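Long-range contact in alkaline serine protease (Pseudoalteromonas sp., PDB 1Y9Z), which hydrolyses peptide bonds as a psychrophilic, subtilisin-like serine protease: residues M128-R140 and S163-M175. Numbering follows the deposited sequence.
With NA (sodium ion), chain E; NA (sodium ion), chain F; PMS (phenylmethanesulfonic acid), chain H; SO4 (sulfate ion), chain G.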
loop_
_atom_site.group_PDB
_atom_site.type_symbol
_atom_site.label_atom_id
_atom_site.label_comp_id
_atom_site.label_asym_id
_atom_site.label_seq_id
_atom_site.Cartn_x
_atom_site.Cartn_y
_atom_site.Cartn_z
ATOM N N MET A 128 8.510 -4.821 -9.480
ATOM C CA MET A 128 7.935 -6.140 -9.268
ATOM C C MET A 128 7.417 -6.369 -7.855
ATOM O O MET A 128 8.177 -6.705 -6.943
ATOM C CB MET A 128 8.993 -7.190 -9.624
ATOM C CG MET A 128 9.516 -7.024 -11.048
ATOM S SD MET A 128 11.018 -7.947 -11.456
ATOM C CE MET A 128 12.269 -6.879 -10.764
ATOM N N SER A 129 6.113 -6.174 -7.677
ATOM C CA SER A 129 5.479 -6.391 -6.383
ATOM C C SER A 129 5.079 -7.854 -6.344
ATOM O O SER A 129 3.898 -8.199 -6.305
ATOM C CB SER A 129 4.254 -5.490 -6.229
ATOM O OG SER A 129 4.644 -4.147 -6.011
ATOM N N LEU A 130 6.094 -8.711 -6.368
ATOM C CA LEU A 130 5.907 -10.151 -6.369
ATOM C C LEU A 130 7.174 -10.808 -5.849
ATOM O O LEU A 130 8.231 -10.179 -5.793
ATOM C CB LEU A 130 5.611 -10.630 -7.796
ATOM C CG LEU A 130 6.645 -10.293 -8.878
ATOM C CD1 LEU A 130 7.751 -11.340 -8.882
ATOM C CD2 LEU A 130 5.970 -10.260 -10.240
ATOM N N GLY A 131 7.067 -12.076 -5.472
ATOM C CA GLY A 131 8.230 -12.776 -4.968
ATOM C C GLY A 131 8.014 -14.261 -4.794
ATOM O O GLY A 131 6.886 -14.725 -4.616
ATOM N N GLY A 132 9.116 -15.000 -4.861
ATOM C CA GLY A 132 9.090 -16.439 -4.690
ATOM C C GLY A 132 10.248 -16.815 -3.785
ATOM O O GLY A 132 11.176 -16.030 -3.601
ATOM N N SER A 133 10.206 -18.014 -3.222
ATOM C CA SER A 133 11.263 -18.453 -2.318
ATOM C C SER A 133 12.514 -18.980 -3.018
ATOM O O SER A 133 13.604 -18.950 -2.448
ATOM C CB SER A 133 10.717 -19.521 -1.370
ATOM O OG SER A 133 10.166 -20.607 -2.094
ATOM N N GLY A 134 12.363 -19.449 -4.253
ATOM C CA GLY A 134 13.501 -19.989 -4.980
ATOM C C GLY A 134 14.402 -18.981 -5.668
ATOM O O GLY A 134 13.983 -17.869 -5.997
ATOM N N SER A 135 15.652 -19.383 -5.887
ATOM C CA SER A 135 16.650 -18.550 -6.548
ATOM C C SER A 135 17.491 -19.413 -7.487
ATOM O O SER A 135 17.713 -20.595 -7.214
ATOM C CB SER A 135 17.550 -17.869 -5.506
ATOM O OG SER A 135 17.993 -18.785 -4.515
ATOM N N THR A 136 17.938 -18.836 -8.599
ATOM C CA THR A 136 18.761 -19.577 -9.557
ATOM C C THR A 136 19.881 -18.710 -10.113
ATOM O O THR A 136 19.799 -17.481 -10.096
ATOM C CB THR A 136 17.939 -20.105 -10.758
ATOM O OG1 THR A 136 17.669 -19.027 -11.663
ATOM C CG2 THR A 136 16.627 -20.711 -10.290
ATOM N N THR A 137 20.933 -19.357 -10.608
ATOM C CA THR A 137 22.063 -18.632 -11.168
ATOM C C THR A 137 21.688 -17.955 -12.484
ATOM O O THR A 137 22.080 -16.817 -12.738
ATOM C CB THR A 137 23.257 -19.572 -11.415
ATOM O OG1 THR A 137 23.557 -20.284 -10.207
ATOM C CG2 THR A 137 24.479 -18.775 -11.841
ATOM N N THR A 138 20.926 -18.654 -13.318
ATOM C CA THR A 138 20.523 -18.092 -14.602
ATOM C C THR A 138 19.723 -16.809 -14.394
ATOM O O THR A 138 19.917 -15.824 -15.105
ATOM C CB THR A 138 19.671 -19.089 -15.407
ATOM O OG1 THR A 138 20.419 -20.292 -15.624
ATOM C CG2 THR A 138 19.294 -18.497 -16.753
ATOM N N GLU A 139 18.829 -16.821 -13.412
ATOM C CA GLU A 139 18.018 -15.648 -13.129
ATOM C C GLU A 139 18.875 -14.537 -12.522
ATOM O O GLU A 139 18.760 -13.374 -12.913
ATOM C CB GLU A 139 16.871 -16.027 -12.192
ATOM C CG GLU A 139 15.879 -14.917 -11.920
ATOM C CD GLU A 139 14.649 -15.431 -11.207
ATOM O OE1 GLU A 139 13.578 -15.525 -11.845
ATOM O OE2 GLU A 139 14.755 -15.758 -10.007
ATOM N N ARG A 140 19.737 -14.889 -11.572
ATOM C CA ARG A 140 20.612 -13.900 -10.947
ATOM C C ARG A 140 21.435 -13.191 -12.025
ATOM O O ARG A 140 21.557 -11.967 -12.024
ATOM C CB ARG A 140 21.562 -14.572 -9.945
ATOM C CG ARG A 140 22.412 -13.586 -9.142
ATOM C CD ARG A 140 23.514 -14.281 -8.346
ATOM N NE ARG A 140 23.004 -15.192 -7.321
ATOM C CZ ARG A 140 22.384 -14.810 -6.206
ATOM N NH1 ARG A 140 22.188 -13.523 -5.956
ATOM N NH2 ARG A 140 21.964 -15.717 -5.336
ATOM N N SER A 163 12.536 -13.930 8.332
ATOM C CA SER A 163 13.770 -13.465 7.707
ATOM C C SER A 163 14.060 -14.117 6.364
ATOM O O SER A 163 15.169 -13.997 5.842
ATOM C CB SER A 163 14.959 -13.722 8.633
ATOM O OG SER A 163 15.309 -15.095 8.632
ATOM N N SER A 164 13.076 -14.801 5.795
ATOM C CA SER A 164 13.309 -15.467 4.522
ATOM C C SER A 164 13.561 -14.501 3.378
ATOM O O SER A 164 13.073 -13.365 3.371
ATOM C CB SER A 164 12.141 -16.392 4.171
ATOM O OG SER A 164 10.950 -15.666 3.953
ATOM N N TYR A 165 14.353 -14.958 2.417
ATOM C CA TYR A 165 14.666 -14.167 1.236
ATOM C C TYR A 165 13.614 -14.408 0.168
ATOM O O TYR A 165 13.323 -15.552 -0.179
ATOM C CB TYR A 165 16.015 -14.570 0.643
ATOM C CG TYR A 165 17.220 -14.202 1.467
ATOM C CD1 TYR A 165 17.562 -12.869 1.682
ATOM C CD2 TYR A 165 18.043 -15.189 2.005
ATOM C CE1 TYR A 165 18.698 -12.532 2.411
ATOM C CE2 TYR A 165 19.176 -14.861 2.734
ATOM C CZ TYR A 165 19.497 -13.535 2.931
ATOM O OH TYR A 165 20.627 -13.213 3.642
ATOM N N SER A 166 13.038 -13.326 -0.339
ATOM C CA SER A 166 12.068 -13.414 -1.420
ATOM C C SER A 166 12.824 -12.938 -2.658
ATOM O O SER A 166 13.613 -11.997 -2.585
ATOM C CB SER A 166 10.875 -12.496 -1.156
ATOM O OG SER A 166 9.946 -12.558 -2.223
ATOM N N TYR A 167 12.600 -13.600 -3.786
ATOM C CA TYR A 167 13.266 -13.235 -5.029
ATOM C C TYR A 167 12.193 -12.787 -6.015
ATOM O O TYR A 167 11.084 -13.317 -6.007
ATOM C CB TYR A 167 14.060 -14.438 -5.546
ATOM C CG TYR A 167 15.165 -14.844 -4.589
ATOM C CD1 TYR A 167 16.441 -14.282 -4.686
ATOM C CD2 TYR A 167 14.919 -15.738 -3.545
ATOM C CE1 TYR A 167 17.443 -14.601 -3.761
ATOM C CE2 TYR A 167 15.914 -16.060 -2.618
ATOM C CZ TYR A 167 17.169 -15.486 -2.734
ATOM O OH TYR A 167 18.156 -15.783 -1.815
ATOM N N PRO A 168 12.530 -11.869 -6.934
ATOM C CA PRO A 168 13.819 -11.207 -7.170
ATOM C C PRO A 168 14.369 -10.171 -6.190
ATOM O O PRO A 168 15.525 -9.769 -6.327
ATOM C CB PRO A 168 13.627 -10.605 -8.555
ATOM C CG PRO A 168 12.202 -10.153 -8.493
ATOM C CD PRO A 168 11.505 -11.348 -7.861
ATOM N N ALA A 169 13.578 -9.731 -5.218
ATOM C CA ALA A 169 14.055 -8.717 -4.280
ATOM C C ALA A 169 15.416 -9.008 -3.658
ATOM O O ALA A 169 16.234 -8.103 -3.497
ATOM C CB ALA A 169 13.033 -8.510 -3.175
ATOM N N SER A 170 15.665 -10.269 -3.323
ATOM C CA SER A 170 16.909 -10.634 -2.658
ATOM C C SER A 170 18.171 -10.826 -3.499
ATOM O O SER A 170 19.203 -11.244 -2.973
ATOM C CB SER A 170 16.651 -11.848 -1.769
ATOM O OG SER A 170 15.649 -11.523 -0.811
ATOM N N TYR A 171 18.096 -10.527 -4.794
ATOM C CA TYR A 171 19.274 -10.600 -5.663
ATOM C C TYR A 171 19.961 -9.242 -5.490
ATOM O O TYR A 171 19.294 -8.241 -5.227
ATOM C CB TYR A 171 18.874 -10.768 -7.133
ATOM C CG TYR A 171 18.361 -12.139 -7.504
ATOM C CD1 TYR A 171 17.143 -12.288 -8.164
ATOM C CD2 TYR A 171 19.104 -13.289 -7.228
ATOM C CE1 TYR A 171 16.676 -13.538 -8.544
ATOM C CE2 TYR A 171 18.646 -14.549 -7.606
ATOM C CZ TYR A 171 17.432 -14.664 -8.263
ATOM O OH TYR A 171 16.972 -15.902 -8.646
ATOM N N ASP A 172 21.278 -9.193 -5.646
ATOM C CA ASP A 172 22.001 -7.934 -5.480
ATOM C C ASP A 172 21.676 -6.867 -6.525
ATOM O O ASP A 172 21.916 -5.681 -6.303
ATOM C CB ASP A 172 23.511 -8.185 -5.476
ATOM C CG ASP A 172 23.976 -8.904 -4.227
ATOM O OD1 ASP A 172 23.615 -8.456 -3.119
ATOM O OD2 ASP A 172 24.709 -9.908 -4.354
ATOM N N SER A 173 21.129 -7.288 -7.660
ATOM C CA SER A 173 20.794 -6.367 -8.745
ATOM C C SER A 173 19.426 -5.711 -8.580
ATOM O O SER A 173 19.025 -4.889 -9.409
ATOM C CB SER A 173 20.812 -7.120 -10.074
ATOM O OG SER A 173 19.836 -8.152 -10.070
ATOM N N VAL A 174 18.724 -6.069 -7.511
ATOM C CA VAL A 174 17.379 -5.559 -7.262
ATOM C C VAL A 174 17.241 -4.896 -5.897
ATOM O O VAL A 174 17.813 -5.370 -4.913
ATOM C CB VAL A 174 16.355 -6.723 -7.338
ATOM C CG1 VAL A 174 14.937 -6.202 -7.181
ATOM C CG2 VAL A 174 16.522 -7.479 -8.649
ATOM N N MET A 175 16.487 -3.799 -5.838
ATOM C CA MET A 175 16.256 -3.119 -4.568
ATOM C C MET A 175 15.143 -3.854 -3.826
ATOM O O MET A 175 14.025 -3.969 -4.334
ATOM C CB MET A 175 15.817 -1.666 -4.779
ATOM C CG MET A 175 16.848 -0.757 -5.413
ATOM S SD MET A 175 16.293 0.968 -5.401
ATOM C CE MET A 175 16.788 1.470 -3.754
HETATM NA NA NA E . 18.343 -7.027 -3.492
HETATM NA NA NA F . 18.288 -5.191 -1.989
HETATM C C PMS H . 2.687 -9.966 -2.531
HETATM S S PMS H . 3.934 -8.657 -2.463
HETATM C C1 PMS H . 2.846 -10.916 -3.745
HETATM C C2 PMS H . 3.660 -12.095 -3.583
HETATM C C3 PMS H . 3.832 -13.000 -4.679
HETATM C C4 PMS H . 3.167 -12.683 -5.926
HETATM C C5 PMS H . 2.367 -11.526 -6.092
HETATM C C6 PMS H . 2.165 -10.594 -5.027
HETATM O O2S PMS H . 5.189 -9.220 -2.948
HETATM O O1S PMS H . 4.087 -8.199 -1.102
HETATM S S SO4 G . 13.130 -17.110 10.342
HETATM O O1 SO4 G . 14.116 -18.111 10.793
HETATM O O2 SO4 G . 11.773 -17.565 10.702
HETATM O O3 SO4 G . 13.403 -15.818 10.998
HETATM O O4 SO4 G . 13.222 -16.937 8.879
HETATM O O HOH W 1 10.724 -10.258 -4.466
HETATM O O HOH W 2 13.734 -18.256 0.163
HETATM O O HOH W 3 21.199 -10.433 -9.739
HETATM O O HOH W 4 23.077 -11.263 -6.389
#
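Ser135 CB sits over the centre of the Tyr167 ring, 3.5 Å from its centroid, in a CH-pi contact, while Ser170 CB covers the opposite face nearer the rim. The Tyr171 ring is sandwiched: Arg140 CA lies over one face, Tyr167 CD1 over the other, and Glu139 OE2 approaches in plane at the edge. The Arg140 guanidinium stands perpendicular to this ring, whose rim points at its face, Tyr171 CD2 lying 3.3 Å from Arg140 NH1. Gly132 and Tyr167 form a single antiparallel bridge, Gly132 N to Tyr167 O and Tyr167 N to Gly132 O both 2.8 Å, and the Pro168 ring, after a cis peptide, packs on Met128 and Leu130. Segment 128-140 thus carries inhibitor-pocket residues and the helix start, and 163-175 the sodium-binding turns 168-171 and 171-174. With CG anti to the backbone N (chi1 -175°), the extended Glu139 brings OE2 to Tyr171 OH at 2.6 Å, accepting through its anti lone pair. A phenylalanine in place of Tyr171 would probably leave Glu139 OE2 and Thr136 N without their shared mate. Tyr171 OH also accepts from Thr136 N at 3.1 Å, so two bonds hold the ring's polar end against the helix start, beside the capping bond from Glu139 N to Thr136 OG1.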